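Local atomic coordinates of virulent strain associated lipoprotein (Borreliella spielmanii A14S, PDB entry 6FZZ), a protein that is an outer surface lipoprotein of the PFam54 family and probably binds glutathione, as its Borrelia burgdorferi relative BBE31 does. Residues P62-T65 with E71-K74. Residues are numbered along the deposited sequence; the frame is centred on the assembly and turned at random.
Sequences PRET and ERSK
Glu64 and Arg72 form a bidentate salt bridge that ties the loop after helix 15-41 to the first turn of helix 71-83, in the helical C-terminal part of this PFam54 lipoprotein. Arg72 presents the side of its guanidinium, NE and NH2, to the carboxylate: NE reaches Glu64 OE2 at 2.8 Å in a nearly straight bond (179°), and NH2 reaches Glu64 OE1, also at 2.8 Å. Both oxygens are approached from their syn sides, and the carboxylate and guanidinium planes stand 29° apart. Arg72 is extended from CG to NE, which carries its guanidinium out from the helix to the loop, whereas the Glu64 chain bends at chi2 (-74°) to bring both oxygens round to it. Ser70 OG, itself hydrogen-bonded to Ser73 N, also bonds Glu64 OE2, giving this oxygen a second partner. Arg72 NH1 makes a salt bridge with Glu60 OE1, and Trp58 adds a cation-pi contact; with the bidentate grip these probably restrict how the guanidinium can turn.

Between the two segments there are few van der Waals contacts: Pro62, which follows a cis peptide bond, sets CD 3.7 Å from Arg72 NH2, and Glu64 CG lies 3.8 Å from Ser73 OG.

A second polar link is buried deeper. The hydroxyl of Ser73, also hydrogen-bonded to Trp58 NE1, donates to the backbone of Thr65: OG lies 2.7 Å from Thr65 O, raised above the carbonyl plane.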
ATOM      1  N   PRO A  62       5.985  -7.853 -22.099  1.00 30.05           N
ATOM      2  CA  PRO A  62       7.099  -7.388 -22.870  1.00 26.55           C
ATOM      3  C   PRO A  62       8.278  -6.859 -22.009  1.00 23.62           C
ATOM      4  O   PRO A  62       9.161  -6.213 -22.552  1.00 23.69           O
ATOM      5  CB  PRO A  62       6.463  -6.277 -23.723  1.00 28.73           C
ATOM      6  CG  PRO A  62       5.473  -5.603 -22.770  1.00 27.63           C
ATOM      7  CD  PRO A  62       4.940  -6.788 -21.950  1.00 29.78           C
ATOM      8  N   ARG A  63       8.325  -7.163 -20.706  1.00 23.85           N
ATOM      9  CA  ARG A  63       9.479  -6.854 -19.877  1.00 24.51           C
ATOM     10  C   ARG A  63       9.712  -5.336 -19.780  1.00 24.67           C
ATOM     11  O   ARG A  63      10.846  -4.883 -19.704  1.00 20.01           O
ATOM     12  CB  ARG A  63      10.783  -7.586 -20.354  1.00 27.67           C
ATOM     13  CG  ARG A  63      10.567  -9.093 -20.503  1.00 31.97           C
ATOM     14  CD  ARG A  63      11.757 -10.051 -20.294  1.00 34.84           C
ATOM     15  NE  ARG A  63      13.004  -9.419 -19.851  1.00 47.97           N
ATOM     16  CZ  ARG A  63      13.488  -9.344 -18.620  1.00 46.40           C
ATOM     17  NH1 ARG A  63      12.862  -9.807 -17.574  1.00 52.43           N
ATOM     18  NH2 ARG A  63      14.615  -8.732 -18.447  1.00 54.20           N
ATOM     19  N   GLU A  64       8.630  -4.562 -19.725  1.00 23.83           N
ATOM     20  CA  GLU A  64       8.725  -3.101 -19.518  1.00 24.36           C
ATOM     21  C   GLU A  64       9.041  -2.774 -18.030  1.00 24.70           C
ATOM     22  O   GLU A  64       9.018  -3.657 -17.179  1.00 22.98           O
ATOM     23  CB  GLU A  64       7.441  -2.395 -20.051  1.00 24.04           C
ATOM     24  CG  GLU A  64       6.201  -2.457 -19.134  1.00 23.99           C
ATOM     25  CD  GLU A  64       5.444  -3.792 -19.024  1.00 25.29           C
ATOM     26  OE1 GLU A  64       6.029  -4.845 -19.321  1.00 24.88           O
ATOM     27  OE2 GLU A  64       4.223  -3.805 -18.601  1.00 21.44           O
ATOM     28  N   THR A  65       9.370  -1.513 -17.735  1.00 21.28           N
ATOM     29  CA  THR A  65       9.533  -1.093 -16.332  1.00 22.51           C
ATOM     30  C   THR A  65       8.214  -0.530 -15.772  1.00 20.55           C
ATOM     31  O   THR A  65       7.283  -0.252 -16.527  1.00 19.09           O
ATOM     32  CB  THR A  65      10.601  -0.023 -16.087  1.00 21.25           C
ATOM     33  OG1 THR A  65      10.193   1.189 -16.691  1.00 21.16           O
ATOM     34  CG2 THR A  65      11.916  -0.442 -16.625  1.00 24.22           C
ATOM     35  N   GLU A  71      -0.545  -0.779 -18.923  1.00 26.24           N
ATOM     36  CA  GLU A  71      -1.635  -0.767 -17.972  1.00 29.46           C
ATOM     37  C   GLU A  71      -1.212  -1.350 -16.640  1.00 27.15           C
ATOM     38  O   GLU A  71      -1.574  -0.827 -15.603  1.00 22.31           O
ATOM     39  CB  GLU A  71      -2.874  -1.510 -18.524  1.00 34.34           C
ATOM     40  CG  GLU A  71      -3.467  -0.778 -19.729  1.00 39.87           C
ATOM     41  CD  GLU A  71      -3.750   0.708 -19.455  1.00 49.84           C
ATOM     42  OE1 GLU A  71      -4.539   1.002 -18.510  1.00 54.82           O
ATOM     43  OE2 GLU A  71      -3.201   1.588 -20.180  1.00 59.22           O
ATOM     44  N   ARG A  72      -0.449  -2.433 -16.644  1.00 21.25           N
ATOM     45  CA  ARG A  72      -0.052  -2.991 -15.366  1.00 22.95           C
ATOM     46  C   ARG A  72       0.957  -2.069 -14.624  1.00 21.48           C
ATOM     47  O   ARG A  72       0.969  -2.025 -13.392  1.00 21.20           O
ATOM     48  CB  ARG A  72       0.482  -4.429 -15.535  1.00 23.01           C
ATOM     49  CG  ARG A  72       1.748  -4.581 -16.319  1.00 23.17           C
ATOM     50  CD  ARG A  72       2.178  -6.031 -16.376  1.00 24.25           C
ATOM     51  NE  ARG A  72       3.337  -6.166 -17.275  1.00 24.64           N
ATOM     52  CZ  ARG A  72       3.989  -7.299 -17.498  1.00 28.73           C
ATOM     53  NH1 ARG A  72       3.675  -8.416 -16.815  1.00 31.91           N
ATOM     54  NH2 ARG A  72       5.041  -7.303 -18.335  1.00 27.78           N
ATOM     55  N   SER A  73       1.822  -1.357 -15.373  1.00 20.88           N
ATOM     56  CA  SER A  73       2.722  -0.419 -14.772  1.00 18.01           C
ATOM     57  C   SER A  73       1.964   0.753 -14.130  1.00 21.04           C
ATOM     58  O   SER A  73       2.301   1.174 -13.020  1.00 16.50           O
ATOM     59  CB  SER A  73       3.814   0.015 -15.752  1.00 19.35           C
ATOM     60  OG  SER A  73       4.757  -1.024 -15.892  1.00 17.81           O
ATOM     61  N   LYS A  74       1.006   1.327 -14.844  1.00 19.70           N
ATOM     62  CA  LYS A  74       0.163   2.378 -14.277  1.00 22.30           C
ATOM     63  C   LYS A  74      -0.523   1.934 -12.983  1.00 19.50           C
ATOM     64  O   LYS A  74      -0.531   2.701 -12.007  1.00 19.30           O
ATOM     65  CB  LYS A  74      -0.874   2.857 -15.263  1.00 20.07           C
ATOM     66  CG  LYS A  74      -0.206   3.550 -16.447  1.00 22.46           C
ATOM     67  CD  LYS A  74      -1.287   4.079 -17.360  1.00 24.32           C
ATOM     68  CE  LYS A  74      -0.741   4.741 -18.587  1.00 24.38           C
ATOM     69  NZ  LYS A  74      -1.961   5.149 -19.338  1.00 26.50           N
TER